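Local coordinates for hypoxanthine-guanine phosphoribosyltransferase (Leishmania tarentolae, PDB 1PZM), which probably converts hypoxanthine and guanine to their nucleotides IMP and GMP in purine salvage, by transferring the 5-phosphoribosyl group from phosphoribosyl pyrophosphate, at residues A[56-61]-A[85-90]; A[28-33]-A[192-197]. One frame throughout, in Å; residues are numbered along the deposited sequence.

Contact 1. Residues A[56-61]-A[85-90]; sequences DNPLYL and PVKVEF
Pro58 lays its ring against both the entry to strand 86-90 and the stem of Lys87: its CB comes within 3.6 Å of Pro85 O, while its CG meets CG of Lys87 at 3.8 Å. With Leu59 the parallel pairing begins. Leu59 N donates to Pro85 O at 3.1 Å, Leu59 O accepts from Lys87 N, and the leucine side chain falls on the same face as Val86. Tyr60 lies on the other face, side by side with Lys87; both turn CG anti to the carbonyl carbon (chi1 -81° and -70°), which sends the two side chains the same way. CB of Lys87 sits over one ring face, 4.2 Å from the Tyr60 centroid, a CH-pi contact, and the extended lysine chain runs on to bring its CD 3.6 Å from Tyr60 OH. A water hydrogen-bonds to Tyr60 OH and accepts from Lys87 NZ, with Asp56 O as a weak third partner. CG of Glu89 comes to the ring edge, while the Glu89 carboxylate, through OE1, accepts from Arg113 N. Leu61 N donates to Lys87 O at 2.8 Å and Leu61 O accepts from Glu89 N at an N-H...O angle of 169°. This is the parallel pair of a right-handed beta-alpha-beta crossover, whose helix 69-81 sets Leu79 against Leu59, Leu61 and Val86. Helix 30-48 also reaches Leu59, and strand 120-125 pairs with the far edge of strand 59-64.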
loop_
_atom_site.group_PDB
_atom_site.type_symbol
_atom_site.label_atom_id
_atom_site.label_comp_id
_atom_site.label_asym_id
_atom_site.label_seq_id
_atom_site.Cartn_x
_atom_site.Cartn_y
_atom_site.Cartn_z
ATOM N N ASP A 56 19.077 -3.688 -11.035
ATOM C CA ASP A 56 19.998 -4.228 -10.009
ATOM C C ASP A 56 20.474 -3.216 -8.990
ATOM O O ASP A 56 21.052 -3.587 -7.971
ATOM C CB ASP A 56 21.240 -4.860 -10.627
ATOM C CG ASP A 56 21.083 -6.340 -10.873
ATOM O OD1 ASP A 56 20.524 -7.094 -10.007
ATOM O OD2 ASP A 56 21.516 -6.831 -11.934
ATOM N N ASN A 57 20.279 -1.940 -9.301
ATOM C CA ASN A 57 20.697 -0.836 -8.437
ATOM C C ASN A 57 19.608 0.235 -8.526
ATOM O O ASN A 57 19.794 1.288 -9.138
ATOM C CB ASN A 57 22.094 -0.344 -8.872
ATOM C CG ASN A 57 22.590 0.872 -8.105
ATOM O OD1 ASN A 57 22.456 0.972 -6.884
ATOM N ND2 ASN A 57 23.173 1.814 -8.836
ATOM N N PRO A 58 18.439 -0.076 -7.962
ATOM C CA PRO A 58 17.243 0.763 -8.118
ATOM C C PRO A 58 17.108 1.773 -6.994
ATOM O O PRO A 58 17.968 1.783 -6.139
ATOM C CB PRO A 58 16.116 -0.268 -7.985
ATOM C CG PRO A 58 16.678 -1.233 -6.997
ATOM C CD PRO A 58 18.150 -1.273 -7.163
ATOM N N LEU A 59 16.063 2.606 -7.017
ATOM C CA LEU A 59 15.633 3.376 -5.830
ATOM C C LEU A 59 14.751 2.486 -5.006
ATOM O O LEU A 59 13.706 2.004 -5.498
ATOM C CB LEU A 59 14.761 4.546 -6.234
ATOM C CG LEU A 59 14.343 5.538 -5.150
ATOM C CD1 LEU A 59 15.537 6.013 -4.372
ATOM C CD2 LEU A 59 13.657 6.737 -5.860
ATOM N N TYR A 60 15.179 2.252 -3.774
ATOM C CA TYR A 60 14.381 1.510 -2.825
ATOM C C TYR A 60 13.447 2.458 -2.133
ATOM O O TYR A 60 13.916 3.371 -1.431
ATOM C CB TYR A 60 15.271 0.846 -1.777
ATOM C CG TYR A 60 15.888 -0.436 -2.266
ATOM C CD1 TYR A 60 17.031 -0.420 -3.088
ATOM C CD2 TYR A 60 15.350 -1.687 -1.884
ATOM C CE1 TYR A 60 17.614 -1.658 -3.506
ATOM C CE2 TYR A 60 15.925 -2.911 -2.304
ATOM C CZ TYR A 60 17.048 -2.862 -3.106
ATOM O OH TYR A 60 17.611 -4.015 -3.515
ATOM N N LEU A 61 12.142 2.217 -2.279
ATOM C CA LEU A 61 11.160 3.012 -1.524
ATOM C C LEU A 61 10.885 2.231 -0.242
ATOM O O LEU A 61 10.466 1.052 -0.307
ATOM C CB LEU A 61 9.869 3.202 -2.334
ATOM C CG LEU A 61 9.973 3.994 -3.665
ATOM C CD1 LEU A 61 8.651 3.981 -4.410
ATOM C CD2 LEU A 61 10.443 5.422 -3.426
ATOM N N PRO A 85 13.646 3.096 -11.913
ATOM C CA PRO A 85 13.380 1.711 -11.550
ATOM C C PRO A 85 13.238 1.656 -10.042
ATOM O O PRO A 85 14.052 2.293 -9.363
ATOM C CB PRO A 85 14.617 0.947 -12.024
ATOM C CG PRO A 85 15.748 2.012 -12.080
ATOM C CD PRO A 85 15.062 3.347 -12.280
ATOM N N VAL A 86 12.230 0.938 -9.530
ATOM C CA VAL A 86 12.105 0.842 -8.075
ATOM C C VAL A 86 11.956 -0.541 -7.509
ATOM O O VAL A 86 11.500 -1.457 -8.212
ATOM C CB VAL A 86 11.021 1.744 -7.464
ATOM C CG1 VAL A 86 10.891 3.154 -8.168
ATOM C CG2 VAL A 86 9.729 1.068 -7.182
ATOM N N LYS A 87 12.349 -0.679 -6.238
ATOM C CA LYS A 87 11.978 -1.851 -5.391
ATOM C C LYS A 87 11.332 -1.298 -4.120
ATOM O O LYS A 87 11.547 -0.120 -3.762
ATOM C CB LYS A 87 13.190 -2.722 -5.082
ATOM C CG LYS A 87 13.730 -3.476 -6.288
ATOM C CD LYS A 87 14.912 -4.384 -5.886
ATOM C CE LYS A 87 15.428 -5.191 -7.090
ATOM N NZ LYS A 87 16.733 -5.942 -6.818
ATOM N N VAL A 88 10.532 -2.113 -3.457
ATOM C CA VAL A 88 9.696 -1.615 -2.375
ATOM C C VAL A 88 9.957 -2.450 -1.144
ATOM O O VAL A 88 10.103 -3.694 -1.226
ATOM C CB VAL A 88 8.190 -1.644 -2.775
ATOM C CG1 VAL A 88 7.305 -1.104 -1.631
ATOM C CG2 VAL A 88 7.973 -0.751 -4.029
ATOM N N GLU A 89 10.108 -1.757 -0.019
ATOM C CA GLU A 89 10.265 -2.397 1.304
ATOM C C GLU A 89 9.224 -1.780 2.221
ATOM O O GLU A 89 8.790 -0.635 2.016
ATOM C CB GLU A 89 11.656 -2.147 1.924
ATOM C CG GLU A 89 12.811 -2.859 1.239
ATOM C CD GLU A 89 12.700 -4.396 1.200
ATOM O OE1 GLU A 89 12.012 -5.038 2.049
ATOM O OE2 GLU A 89 13.304 -4.974 0.271
ATOM N N PHE A 90 8.819 -2.558 3.203
ATOM C CA PHE A 90 7.827 -2.135 4.165
ATOM C C PHE A 90 8.417 -2.134 5.589
ATOM O O PHE A 90 8.929 -3.130 6.074
ATOM C CB PHE A 90 6.605 -3.040 4.037
ATOM C CG PHE A 90 5.896 -2.877 2.701
ATOM C CD1 PHE A 90 4.962 -1.848 2.511
ATOM C CD2 PHE A 90 6.205 -3.695 1.637
ATOM C CE1 PHE A 90 4.335 -1.655 1.286
ATOM C CE2 PHE A 90 5.543 -3.548 0.386
ATOM C CZ PHE A 90 4.640 -2.505 0.199
HETATM O O HOH W 1 18.641 -4.461 -5.924
#

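Contact 2. Residues A[28-33]-A[192-197]; sequences VTQEQV and ELRDIC. Unlike the reference sequence in segment 192-197: Glu192 (reference Gly), Leu193 (reference Val), Arg194 (reference Pro).
Gln30 meets Arg194 and Asp195 at the start of helix 30-48. Its side-chain OE1 takes a hydrogen bond from Arg194 NH1 at 2.8 Å, in the carbonyl plane on a lone pair and also in the guanidinium plane, although the two flat groups stand 86° apart. The Gln30 chain, with CG anti to the backbone N (chi1 165°) and extended beyond, runs alongside the arginine in the same direction. Gln30 N donates to Asp195 OD1 at 2.9 Å, on the anti lone pair, nearly straight (175°). Beside these polar links, Val28 and Ile196 form an antiparallel hydrogen-bonded pair, Val28 O accepting from Ile196 N at 2.8 Å, and Val33 CG2 rests on Ile196 CD1 at 3.6 Å. The pair joins strand 23-28 to strand 196-199 in the small antiparallel sheet whose third strand is 179-180, consistent with the hood over the nucleotide site in type I phosphoribosyltransferases.

A second shell holds this arrangement. Thr29 and Gln32 make a capping box, Gln32 N donating to Thr29 OG1 at 3.2 Å and Thr29 N to Gln32 OE1. One water bridges Gln30 OE1 and Arg194 O. Arg194 itself is anchored from the second subunit, by a salt bridge from its NE to Asp81 and a cation-pi contact with Phe78.

The acidic side chain of Asp195, accepting from a first-turn N-H at the helix end through OD1, probably interacts favourably with the helix dipole.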
loop_
_atom_site.group_PDB
_atom_site.type_symbol
_atom_site.label_atom_id
_atom_site.label_comp_id
_atom_site.label_asym_id
_atom_site.label_seq_id
_atom_site.Cartn_x
_atom_site.Cartn_y
_atom_site.Cartn_z
ATOM N N VAL A 28 -6.850 18.783 0.848
ATOM C CA VAL A 28 -6.210 18.575 -0.454
ATOM C C VAL A 28 -6.984 17.477 -1.167
ATOM O O VAL A 28 -7.207 16.415 -0.569
ATOM C CB VAL A 28 -4.733 18.065 -0.317
ATOM C CG1 VAL A 28 -3.998 18.132 -1.683
ATOM C CG2 VAL A 28 -3.950 18.857 0.800
ATOM N N THR A 29 -7.395 17.731 -2.424
ATOM C CA THR A 29 -8.108 16.723 -3.130
ATOM C C THR A 29 -7.100 15.713 -3.655
ATOM O O THR A 29 -5.854 15.986 -3.780
ATOM C CB THR A 29 -8.936 17.266 -4.278
ATOM O OG1 THR A 29 -8.035 17.842 -5.253
ATOM C CG2 THR A 29 -9.884 18.391 -3.807
ATOM N N GLN A 30 -7.656 14.555 -3.914
ATOM C CA GLN A 30 -6.956 13.492 -4.626
ATOM C C GLN A 30 -6.176 13.983 -5.903
ATOM O O GLN A 30 -4.952 13.681 -6.088
ATOM C CB GLN A 30 -7.992 12.402 -5.011
ATOM C CG GLN A 30 -7.537 11.384 -6.065
ATOM C CD GLN A 30 -8.564 10.283 -6.273
ATOM O OE1 GLN A 30 -8.570 9.279 -5.496
ATOM N NE2 GLN A 30 -9.464 10.435 -7.318
ATOM N N GLU A 31 -6.884 14.738 -6.749
ATOM C CA GLU A 31 -6.300 15.292 -7.983
ATOM C C GLU A 31 -5.072 16.169 -7.651
ATOM O O GLU A 31 -4.046 16.135 -8.355
ATOM C CB GLU A 31 -7.369 16.157 -8.716
ATOM C CG GLU A 31 -8.487 15.260 -9.311
ATOM C CD GLU A 31 -9.256 14.372 -8.279
ATOM O OE1 GLU A 31 -9.638 14.885 -7.200
ATOM O OE2 GLU A 31 -9.536 13.168 -8.619
ATOM N N GLN A 32 -5.211 17.009 -6.620
ATOM C CA GLN A 32 -4.140 17.941 -6.240
ATOM C C GLN A 32 -2.943 17.129 -5.677
ATOM O O GLN A 32 -1.771 17.503 -5.872
ATOM C CB GLN A 32 -4.662 18.986 -5.203
ATOM C CG GLN A 32 -5.630 20.045 -5.791
ATOM C CD GLN A 32 -6.536 20.667 -4.718
ATOM O OE1 GLN A 32 -6.464 20.281 -3.537
ATOM N NE2 GLN A 32 -7.384 21.625 -5.112
ATOM N N VAL A 33 -3.236 16.062 -4.931
ATOM C CA VAL A 33 -2.153 15.202 -4.365
ATOM C C VAL A 33 -1.421 14.545 -5.551
ATOM O O VAL A 33 -0.179 14.550 -5.647
ATOM C CB VAL A 33 -2.739 14.067 -3.461
ATOM C CG1 VAL A 33 -1.669 13.021 -3.092
ATOM C CG2 VAL A 33 -3.382 14.634 -2.158
ATOM N N GLU A 192 -9.117 5.046 4.055
ATOM C CA GLU A 192 -9.616 4.814 2.668
ATOM C C GLU A 192 -10.127 6.045 1.893
ATOM O O GLU A 192 -10.388 6.000 0.635
ATOM C CB GLU A 192 -10.678 3.684 2.719
ATOM C CG GLU A 192 -12.044 4.071 3.246
ATOM C CD GLU A 192 -12.203 4.099 4.767
ATOM O OE1 GLU A 192 -11.185 4.291 5.471
ATOM O OE2 GLU A 192 -13.359 3.988 5.264
ATOM N N LEU A 193 -10.308 7.153 2.592
ATOM C CA LEU A 193 -10.859 8.309 1.854
ATOM C C LEU A 193 -9.871 8.783 0.805
ATOM O O LEU A 193 -8.638 8.763 1.020
ATOM C CB LEU A 193 -11.173 9.500 2.782
ATOM C CG LEU A 193 -11.923 9.232 4.112
ATOM C CD1 LEU A 193 -12.164 10.596 4.872
ATOM C CD2 LEU A 193 -13.172 8.454 3.950
ATOM N N ARG A 194 -10.409 9.245 -0.311
ATOM C CA ARG A 194 -9.583 9.667 -1.453
ATOM C C ARG A 194 -8.949 11.019 -1.251
ATOM O O ARG A 194 -7.849 11.285 -1.782
ATOM C CB ARG A 194 -10.436 9.739 -2.730
ATOM C CG ARG A 194 -10.925 8.387 -3.238
ATOM C CD ARG A 194 -11.708 8.528 -4.607
ATOM N NE ARG A 194 -12.035 7.228 -5.172
ATOM C CZ ARG A 194 -11.223 6.491 -5.923
ATOM N NH1 ARG A 194 -9.981 6.913 -6.202
ATOM N NH2 ARG A 194 -11.665 5.300 -6.423
ATOM N N ASP A 195 -9.599 11.880 -0.478
ATOM C CA ASP A 195 -9.097 13.238 -0.285
ATOM C C ASP A 195 -8.475 13.358 1.124
ATOM O O ASP A 195 -8.741 12.549 2.030
ATOM C CB ASP A 195 -10.180 14.295 -0.458
ATOM C CG ASP A 195 -10.917 14.197 -1.796
ATOM O OD1 ASP A 195 -10.304 14.145 -2.887
ATOM O OD2 ASP A 195 -12.155 14.172 -1.820
ATOM N N ILE A 196 -7.632 14.350 1.281
ATOM C CA ILE A 196 -7.090 14.574 2.584
ATOM C C ILE A 196 -7.962 15.628 3.262
ATOM O O ILE A 196 -8.160 16.745 2.713
ATOM C CB ILE A 196 -5.645 15.043 2.483
ATOM C CG1 ILE A 196 -4.752 13.906 1.945
ATOM C CG2 ILE A 196 -5.149 15.563 3.909
ATOM C CD1 ILE A 196 -3.380 14.404 1.484
ATOM N N CYS A 197 -8.467 15.287 4.452
ATOM C CA CYS A 197 -9.401 16.168 5.143
ATOM C C CYS A 197 -8.918 16.568 6.535
ATOM O O CYS A 197 -8.125 15.857 7.138
ATOM C CB CYS A 197 -10.769 15.522 5.252
ATOM S SG CYS A 197 -11.493 14.996 3.659
HETATM O O HOH W 2 -6.824 9.118 -3.599
HETATM O O HOH W 3 -11.517 13.843 -5.158
#

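Contacts 1 and 2 lie at two different sheets of the subunit, their centres 26 Å apart and their nearest atoms about 14 Å apart. Helix 30-48, which starts in contact 2, leads along the chain to strand 59-64 of contact 1, and its Ile44 and Tyr48 pack on Leu59. The dimer brings the two kinds of contact together: Glu192 OE2 of one subunit accepts a hydrogen bond from Val86 N of the other. Contact 2 is the one near the nucleotide, with the Ile196 side chain, between nearest atoms, about 4 Å from that of the GMP-binding Val179 and about 8 Å from bound GMP. Contact 1 stays away from the annotated sites, in the parallel sheet of the core.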